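Local coordinates for kinesin-like protein KIF19 (Mus musculus, PDB 5GSZ) that walks toward microtubule plus ends and depolymerizes microtubules at ciliary tips, setting the length of motile cilia, this part being its ATP-binding kinesin motor domain, at residues Ala30-Leu44 with Ile323-Leu337. Sequence-based numbering, arbitrary orientation.
Sequences ATLIAHKMDEQMVVL and ISPASTAFEESRNTL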
ATOM      1  N   ALA A  30     -27.118   2.746  -8.197  1.00 50.67           N
ATOM      2  CA  ALA A  30     -26.186   3.832  -7.935  1.00 49.03           C
ATOM      3  C   ALA A  30     -25.957   4.680  -9.179  1.00 52.44           C
ATOM      4  O   ALA A  30     -26.088   4.212 -10.311  1.00 47.48           O
ATOM      5  CB  ALA A  30     -24.846   3.292  -7.429  1.00 42.81           C
ATOM      6  N   THR A  31     -25.604   5.943  -8.959  1.00 49.53           N
ATOM      7  CA  THR A  31     -25.172   6.799 -10.049  1.00 51.96           C
ATOM      8  C   THR A  31     -23.697   7.161  -9.866  1.00 50.28           C
ATOM      9  O   THR A  31     -23.035   6.741  -8.909  1.00 54.36           O
ATOM     10  CB  THR A  31     -26.065   8.049 -10.162  1.00 56.45           C
ATOM     11  OG1 THR A  31     -26.023   8.796  -8.946  1.00 54.25           O
ATOM     12  CG2 THR A  31     -27.520   7.674 -10.509  1.00 43.06           C
ATOM     13  N   LEU A  32     -23.169   7.922 -10.822  1.00 45.61           N
ATOM     14  CA  LEU A  32     -21.790   8.377 -10.770  1.00 50.06           C
ATOM     15  C   LEU A  32     -21.715   9.712 -10.049  1.00 54.41           C
ATOM     16  O   LEU A  32     -22.419  10.655 -10.413  1.00 60.42           O
ATOM     17  CB  LEU A  32     -21.195   8.522 -12.170  1.00 51.03           C
ATOM     18  CG  LEU A  32     -20.667   7.278 -12.878  1.00 53.86           C
ATOM     19  CD1 LEU A  32     -19.953   7.673 -14.181  1.00 55.72           C
ATOM     20  CD2 LEU A  32     -19.759   6.480 -11.949  1.00 45.29           C
ATOM     21  N   ILE A  33     -20.845   9.796  -9.046  1.00 52.41           N
ATOM     22  CA  ILE A  33     -20.697  11.008  -8.252  1.00 50.40           C
ATOM     23  C   ILE A  33     -19.220  11.344  -8.069  1.00 51.45           C
ATOM     24  O   ILE A  33     -18.869  12.406  -7.548  1.00 50.67           O
ATOM     25  CB  ILE A  33     -21.396  10.847  -6.892  1.00 53.37           C
ATOM     26  CG1 ILE A  33     -20.675   9.789  -6.045  1.00 46.98           C
ATOM     27  CG2 ILE A  33     -22.875  10.496  -7.085  1.00 51.51           C
ATOM     28  CD1 ILE A  33     -21.155   9.741  -4.648  1.00 43.08           C
ATOM     29  N   ALA A  34     -18.338  10.445  -8.486  1.00 50.01           N
ATOM     30  CA  ALA A  34     -16.908  10.706  -8.463  1.00 54.02           C
ATOM     31  C   ALA A  34     -16.445  10.945  -9.887  1.00 53.41           C
ATOM     32  O   ALA A  34     -16.787  10.173 -10.790  1.00 57.50           O
ATOM     33  CB  ALA A  34     -16.131   9.550  -7.825  1.00 52.61           C
ATOM     34  N   HIS A  35     -15.672  12.011 -10.086  1.00 54.18           N
ATOM     35  CA  HIS A  35     -15.250  12.422 -11.419  1.00 57.05           C
ATOM     36  C   HIS A  35     -13.832  12.962 -11.380  1.00 57.33           C
ATOM     37  O   HIS A  35     -13.554  13.956 -10.704  1.00 57.20           O
ATOM     38  CB  HIS A  35     -16.213  13.463 -12.005  1.00 61.55           C
ATOM     39  CG  HIS A  35     -17.514  12.873 -12.458  1.00 60.87           C
ATOM     40  ND1 HIS A  35     -18.605  12.746 -11.625  1.00 56.84           N
ATOM     41  CD2 HIS A  35     -17.880  12.328 -13.644  1.00 61.26           C
ATOM     42  CE1 HIS A  35     -19.596  12.174 -12.286  1.00 58.88           C
ATOM     43  NE2 HIS A  35     -19.183  11.914 -13.513  1.00 61.78           N
ATOM     44  N   LYS A  36     -12.939  12.293 -12.094  1.00 60.87           N
ATOM     45  CA  LYS A  36     -11.636  12.863 -12.399  1.00 63.46           C
ATOM     46  C   LYS A  36     -11.857  14.057 -13.312  1.00 62.69           C
ATOM     47  O   LYS A  36     -12.316  13.900 -14.446  1.00 64.34           O
ATOM     48  CB  LYS A  36     -10.748  11.814 -13.057  1.00 63.17           C
ATOM     49  CG  LYS A  36      -9.493  12.360 -13.653  1.00 62.58           C
ATOM     50  CD  LYS A  36      -8.476  11.269 -13.804  1.00 60.40           C
ATOM     51  CE  LYS A  36      -7.142  11.837 -14.225  1.00 66.51           C
ATOM     52  NZ  LYS A  36      -6.988  11.762 -15.699  1.00 68.77           N
ATOM     53  N   MET A  37     -11.583  15.254 -12.801  1.00 64.40           N
ATOM     54  CA  MET A  37     -11.830  16.492 -13.524  1.00 63.64           C
ATOM     55  C   MET A  37     -10.609  16.987 -14.262  1.00 65.57           C
ATOM     56  O   MET A  37     -10.696  17.974 -14.994  1.00 69.01           O
ATOM     57  CB  MET A  37     -12.304  17.583 -12.561  1.00 66.24           C
ATOM     58  CG  MET A  37     -13.691  17.360 -11.989  1.00 66.13           C
ATOM     59  SD  MET A  37     -14.896  17.062 -13.299  1.00 78.59           S
ATOM     60  CE  MET A  37     -14.624  18.502 -14.340  1.00 72.69           C
ATOM     61  N   ASP A  38      -9.499  16.278 -14.141  1.00 72.99           N
ATOM     62  CA  ASP A  38      -8.192  16.907 -14.152  1.00 72.14           C
ATOM     63  C   ASP A  38      -7.192  15.813 -13.813  1.00 73.53           C
ATOM     64  O   ASP A  38      -7.574  14.782 -13.255  1.00 70.50           O
ATOM     65  CB  ASP A  38      -8.199  18.059 -13.138  1.00 70.48           C
ATOM     66  CG  ASP A  38      -6.847  18.675 -12.914  1.00 76.57           C
ATOM     67  OD1 ASP A  38      -5.892  18.316 -13.630  1.00 80.34           O
ATOM     68  OD2 ASP A  38      -6.746  19.538 -12.008  1.00 79.90           O
ATOM     69  N   GLU A  39      -5.920  16.002 -14.151  1.00 79.18           N
ATOM     70  CA  GLU A  39      -4.960  14.938 -13.902  1.00 76.62           C
ATOM     71  C   GLU A  39      -4.546  14.852 -12.439  1.00 74.95           C
ATOM     72  O   GLU A  39      -3.922  13.860 -12.039  1.00 75.26           O
ATOM     73  CB  GLU A  39      -3.730  15.108 -14.798  1.00 74.59           C
ATOM     74  CG  GLU A  39      -2.984  13.800 -15.002  1.00 80.39           C
ATOM     75  CD  GLU A  39      -3.854  12.740 -15.678  1.00 93.59           C
ATOM     76  OE1 GLU A  39      -4.655  13.122 -16.568  1.00 89.34           O
ATOM     77  OE2 GLU A  39      -3.759  11.540 -15.293  1.00 91.34           O
ATOM     78  N   GLN A  40      -4.896  15.843 -11.624  1.00 67.60           N
ATOM     79  CA  GLN A  40      -4.600  15.732 -10.205  1.00 67.47           C
ATOM     80  C   GLN A  40      -5.756  16.223  -9.337  1.00 69.43           C
ATOM     81  O   GLN A  40      -5.557  16.510  -8.149  1.00 66.66           O
ATOM     82  CB  GLN A  40      -3.309  16.477  -9.888  1.00 66.15           C
ATOM     83  CG  GLN A  40      -3.267  17.898 -10.373  1.00 73.76           C
ATOM     84  CD  GLN A  40      -2.014  18.615  -9.917  1.00 70.46           C
ATOM     85  OE1 GLN A  40      -1.162  18.023  -9.268  1.00 71.21           O
ATOM     86  NE2 GLN A  40      -1.889  19.890 -10.272  1.00 76.09           N
ATOM     87  N   MET A  41      -6.964  16.308  -9.891  1.00 69.15           N
ATOM     88  CA  MET A  41      -8.121  16.719  -9.113  1.00 67.58           C
ATOM     89  C   MET A  41      -9.323  15.847  -9.435  1.00 65.33           C
ATOM     90  O   MET A  41      -9.602  15.547 -10.600  1.00 66.38           O
ATOM     91  CB  MET A  41      -8.488  18.184  -9.356  1.00 65.54           C
ATOM     92  CG  MET A  41      -9.921  18.474  -8.973  1.00 68.94           C
ATOM     93  SD  MET A  41     -10.320  20.203  -8.754  1.00 95.50           S
ATOM     94  CE  MET A  41      -9.503  20.503  -7.181  1.00 73.05           C
ATOM     95  N   VAL A  42     -10.034  15.457  -8.383  1.00 60.42           N
ATOM     96  CA  VAL A  42     -11.268  14.697  -8.464  1.00 58.27           C
ATOM     97  C   VAL A  42     -12.317  15.453  -7.663  1.00 60.53           C
ATOM     98  O   VAL A  42     -11.994  16.128  -6.681  1.00 61.64           O
ATOM     99  CB  VAL A  42     -11.072  13.266  -7.915  1.00 59.41           C
ATOM    100  CG1 VAL A  42      -9.769  12.675  -8.417  1.00 54.30           C
ATOM    101  CG2 VAL A  42     -11.067  13.278  -6.404  1.00 62.14           C
ATOM    102  N   VAL A  43     -13.576  15.353  -8.083  1.00 61.42           N
ATOM    103  CA  VAL A  43     -14.662  15.986  -7.341  1.00 57.24           C
ATOM    104  C   VAL A  43     -15.665  14.920  -6.939  1.00 54.69           C
ATOM    105  O   VAL A  43     -15.848  13.911  -7.628  1.00 56.60           O
ATOM    106  CB  VAL A  43     -15.356  17.123  -8.127  1.00 56.88           C
ATOM    107  CG1 VAL A  43     -14.360  18.221  -8.462  1.00 60.38           C
ATOM    108  CG2 VAL A  43     -16.013  16.584  -9.379  1.00 56.61           C
ATOM    109  N   LEU A  44     -16.308  15.150  -5.803  1.00 53.88           N
ATOM    110  CA  LEU A  44     -17.247  14.200  -5.207  1.00 57.49           C
ATOM    111  C   LEU A  44     -18.610  14.875  -5.077  1.00 61.04           C
ATOM    112  O   LEU A  44     -18.839  15.665  -4.150  1.00 55.62           O
ATOM    113  CB  LEU A  44     -16.749  13.711  -3.850  1.00 52.31           C
ATOM    114  CG  LEU A  44     -17.616  12.628  -3.227  1.00 50.02           C
ATOM    115  CD1 LEU A  44     -17.440  11.343  -4.013  1.00 53.10           C
ATOM    116  CD2 LEU A  44     -17.243  12.412  -1.781  1.00 54.77           C
ATOM    117  N   ILE A 323     -11.096   4.587  -4.420  1.00 41.00           N
ATOM    118  CA  ILE A 323     -12.522   4.780  -4.154  1.00 44.51           C
ATOM    119  C   ILE A 323     -13.353   4.145  -5.258  1.00 43.02           C
ATOM    120  O   ILE A 323     -12.888   3.915  -6.379  1.00 44.41           O
ATOM    121  CB  ILE A 323     -12.966   6.264  -4.021  1.00 42.96           C
ATOM    122  CG1 ILE A 323     -12.890   6.973  -5.373  1.00 43.11           C
ATOM    123  CG2 ILE A 323     -12.181   7.005  -2.924  1.00 47.24           C
ATOM    124  CD1 ILE A 323     -13.337   8.412  -5.333  1.00 44.36           C
ATOM    125  N   SER A 324     -14.600   3.873  -4.915  1.00 41.86           N
ATOM    126  CA  SER A 324     -15.654   3.615  -5.875  1.00 41.18           C
ATOM    127  C   SER A 324     -16.213   4.939  -6.402  1.00 42.53           C
ATOM    128  O   SER A 324     -16.255   5.939  -5.676  1.00 46.02           O
ATOM    129  CB  SER A 324     -16.770   2.806  -5.229  1.00 40.75           C
ATOM    130  OG  SER A 324     -17.865   2.653  -6.108  1.00 42.33           O
ATOM    131  N   PRO A 325     -16.621   4.988  -7.667  1.00 46.11           N
ATOM    132  CA  PRO A 325     -17.310   6.184  -8.174  1.00 42.32           C
ATOM    133  C   PRO A 325     -18.802   6.165  -7.901  1.00 42.34           C
ATOM    134  O   PRO A 325     -19.501   7.099  -8.308  1.00 49.52           O
ATOM    135  CB  PRO A 325     -17.029   6.125  -9.682  1.00 43.78           C
ATOM    136  CG  PRO A 325     -16.891   4.643  -9.984  1.00 38.26           C
ATOM    137  CD  PRO A 325     -16.442   3.955  -8.710  1.00 41.02           C
ATOM    138  N   ALA A 326     -19.272   5.133  -7.202  1.00 37.99           N
ATOM    139  CA  ALA A 326     -20.690   4.890  -7.012  1.00 39.86           C
ATOM    140  C   ALA A 326     -21.298   5.775  -5.925  1.00 49.42           C
ATOM    141  O   ALA A 326     -20.720   5.958  -4.841  1.00 44.97           O
ATOM    142  CB  ALA A 326     -20.913   3.427  -6.650  1.00 40.54           C
ATOM    143  N   SER A 327     -22.502   6.285  -6.216  1.00 49.41           N
ATOM    144  CA  SER A 327     -23.283   7.004  -5.214  1.00 45.17           C
ATOM    145  C   SER A 327     -23.529   6.157  -3.969  1.00 44.42           C
ATOM    146  O   SER A 327     -23.487   6.680  -2.850  1.00 50.67           O
ATOM    147  CB  SER A 327     -24.615   7.470  -5.810  1.00 53.06           C
ATOM    148  OG  SER A 327     -25.507   6.384  -6.045  1.00 50.16           O
ATOM    149  N   THR A 328     -23.780   4.851  -4.120  1.00 39.80           N
ATOM    150  CA  THR A 328     -23.994   4.064  -2.904  1.00 45.39           C
ATOM    151  C   THR A 328     -22.753   3.986  -2.009  1.00 45.55           C
ATOM    152  O   THR A 328     -22.837   3.398  -0.930  1.00 40.98           O
ATOM    153  CB  THR A 328     -24.460   2.639  -3.224  1.00 38.82           C
ATOM    154  OG1 THR A 328     -23.503   1.997  -4.066  1.00 47.14           O
ATOM    155  CG2 THR A 328     -25.770   2.670  -3.931  1.00 51.22           C
ATOM    156  N   ALA A 329     -21.616   4.542  -2.434  1.00 45.01           N
ATOM    157  CA  ALA A 329     -20.371   4.531  -1.678  1.00 44.16           C
ATOM    158  C   ALA A 329     -19.996   5.915  -1.168  1.00 49.95           C
ATOM    159  O   ALA A 329     -18.868   6.106  -0.696  1.00 52.66           O
ATOM    160  CB  ALA A 329     -19.226   3.979  -2.541  1.00 39.10           C
ATOM    161  N   PHE A 330     -20.914   6.883  -1.254  1.00 48.52           N
ATOM    162  CA  PHE A 330     -20.553   8.290  -1.071  1.00 51.29           C
ATOM    163  C   PHE A 330     -19.845   8.550   0.263  1.00 52.26           C
ATOM    164  O   PHE A 330     -18.927   9.373   0.332  1.00 50.07           O
ATOM    165  CB  PHE A 330     -21.810   9.151  -1.192  1.00 45.58           C
ATOM    166  CG  PHE A 330     -21.612  10.576  -0.769  1.00 49.89           C
ATOM    167  CD1 PHE A 330     -20.911  11.464  -1.569  1.00 49.73           C
ATOM    168  CD2 PHE A 330     -22.141  11.032   0.429  1.00 53.49           C
ATOM    169  CE1 PHE A 330     -20.733  12.783  -1.183  1.00 54.36           C
ATOM    170  CE2 PHE A 330     -21.963  12.357   0.830  1.00 56.05           C
ATOM    171  CZ  PHE A 330     -21.264  13.233   0.021  1.00 55.48           C
ATOM    172  N   GLU A 331     -20.253   7.859   1.333  1.00 53.08           N
ATOM    173  CA  GLU A 331     -19.724   8.163   2.657  1.00 49.13           C
ATOM    174  C   GLU A 331     -18.299   7.650   2.816  1.00 49.51           C
ATOM    175  O   GLU A 331     -17.419   8.389   3.278  1.00 47.27           O
ATOM    176  CB  GLU A 331     -20.641   7.591   3.744  1.00 48.01           C
ATOM    177  N   GLU A 332     -18.042   6.395   2.425  1.00 45.27           N
ATOM    178  CA  GLU A 332     -16.663   5.923   2.433  1.00 47.20           C
ATOM    179  C   GLU A 332     -15.787   6.728   1.488  1.00 49.06           C
ATOM    180  O   GLU A 332     -14.630   7.007   1.807  1.00 53.94           O
ATOM    181  CB  GLU A 332     -16.559   4.460   2.052  1.00 49.83           C
ATOM    182  CG  GLU A 332     -17.636   3.586   2.568  1.00 55.66           C
ATOM    183  CD  GLU A 332     -17.353   2.141   2.230  1.00 66.99           C
ATOM    184  OE1 GLU A 332     -17.157   1.845   1.019  1.00 66.16           O
ATOM    185  OE2 GLU A 332     -17.310   1.315   3.173  1.00 68.80           O
ATOM    186  N   SER A 333     -16.294   7.082   0.305  1.00 48.11           N
ATOM    187  CA  SER A 333     -15.454   7.830  -0.620  1.00 48.24           C
ATOM    188  C   SER A 333     -15.034   9.154  -0.005  1.00 52.08           C
ATOM    189  O   SER A 333     -13.875   9.570  -0.133  1.00 54.42           O
ATOM    190  CB  SER A 333     -16.172   8.041  -1.955  1.00 48.62           C
ATOM    191  OG  SER A 333     -16.263   6.825  -2.687  1.00 48.34           O
ATOM    192  N   ARG A 334     -15.956   9.810   0.702  1.00 54.82           N
ATOM    193  CA  ARG A 334     -15.653  11.094   1.321  1.00 57.58           C
ATOM    194  C   ARG A 334     -14.671  10.939   2.483  1.00 52.05           C
ATOM    195  O   ARG A 334     -13.748  11.743   2.632  1.00 54.33           O
ATOM    196  CB  ARG A 334     -16.946  11.771   1.783  1.00 56.92           C
ATOM    197  CG  ARG A 334     -16.708  12.915   2.754  1.00 59.32           C
ATOM    198  CD  ARG A 334     -17.981  13.642   3.120  1.00 59.07           C
ATOM    199  NE  ARG A 334     -18.919  12.788   3.843  1.00 64.02           N
ATOM    200  CZ  ARG A 334     -20.066  13.222   4.340  1.00 60.12           C
ATOM    201  NH1 ARG A 334     -20.395  14.489   4.189  1.00 65.08           N
ATOM    202  NH2 ARG A 334     -20.881  12.395   4.972  1.00 58.79           N
ATOM    203  N   ASN A 335     -14.834   9.908   3.305  1.00 50.15           N
ATOM    204  CA  ASN A 335     -13.810   9.617   4.296  1.00 50.98           C
ATOM    205  C   ASN A 335     -12.453   9.420   3.629  1.00 52.76           C
ATOM    206  O   ASN A 335     -11.443   9.982   4.066  1.00 54.50           O
ATOM    207  CB  ASN A 335     -14.208   8.392   5.119  1.00 46.79           C
ATOM    208  CG  ASN A 335     -15.382   8.672   6.029  1.00 51.79           C
ATOM    209  OD1 ASN A 335     -15.725   9.831   6.265  1.00 60.10           O
ATOM    210  ND2 ASN A 335     -15.998   7.622   6.554  1.00 50.15           N
ATOM    211  N   THR A 336     -12.416   8.651   2.544  1.00 50.90           N
ATOM    212  CA  THR A 336     -11.137   8.369   1.905  1.00 52.89           C
ATOM    213  C   THR A 336     -10.527   9.646   1.340  1.00 52.79           C
ATOM    214  O   THR A 336      -9.376   9.986   1.651  1.00 53.67           O
ATOM    215  CB  THR A 336     -11.303   7.296   0.821  1.00 48.24           C
ATOM    216  OG1 THR A 336     -11.939   6.144   1.387  1.00 46.90           O
ATOM    217  CG2 THR A 336      -9.952   6.873   0.248  1.00 38.86           C
ATOM    218  N   LEU A 337     -11.304  10.385   0.538  1.00 48.71           N
ATOM    219  CA  LEU A 337     -10.793  11.604  -0.091  1.00 51.36           C
ATOM    220  C   LEU A 337     -10.353  12.644   0.937  1.00 55.40           C
ATOM    221  O   LEU A 337      -9.395  13.385   0.689  1.00 54.30           O
ATOM    222  CB  LEU A 337     -11.854  12.189  -1.003  1.00 49.85           C
ATOM    223  CG  LEU A 337     -12.230  11.340  -2.200  1.00 51.94           C
ATOM    224  CD1 LEU A 337     -13.649  11.643  -2.571  1.00 56.39           C
ATOM    225  CD2 LEU A 337     -11.343  11.715  -3.327  1.00 55.87           C
TER
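A single beta bridge, L32 with A326, joins the run leading into the small antiparallel sheet of the kinesin motor domain to the loop between strand 315-323 and helix 330-340. I33 N donates to P325 O (3.1 Å, 167° at the hydrogen), while S327 N returns a bond to T31 O at 2.8 Å. With chi1 at 71°, S327 OG lies between its backbone N and carbonyl carbon and accepts from T31 N at 2.9 Å. T31 is thus held at its amide by the side chain and at its carbonyl by the backbone of one residue, S327. A34 CB packs 3.6 Å from P325 CA. The P-loop that holds ADP follows strand 97-103, the neighbour of strand 315-323 in the central sheet, and the P325 side chain lies about 9 Å from the bound ADP. S324 OG accepts from A326 N, two residues on, in an ST turn and is also hydrogen-bonded to the carboxylate of E25. I33 CD1 comes to the edge of the F330 ring, 3.5 Å from F330 CD1. Helix 330-340 packs on strand 41-45 through L44 and V42: L44 CD2 sits among F330 CE1 (3.6 Å), R334 CB and L337 CD1, and V42 CG2 touches L337 CD2.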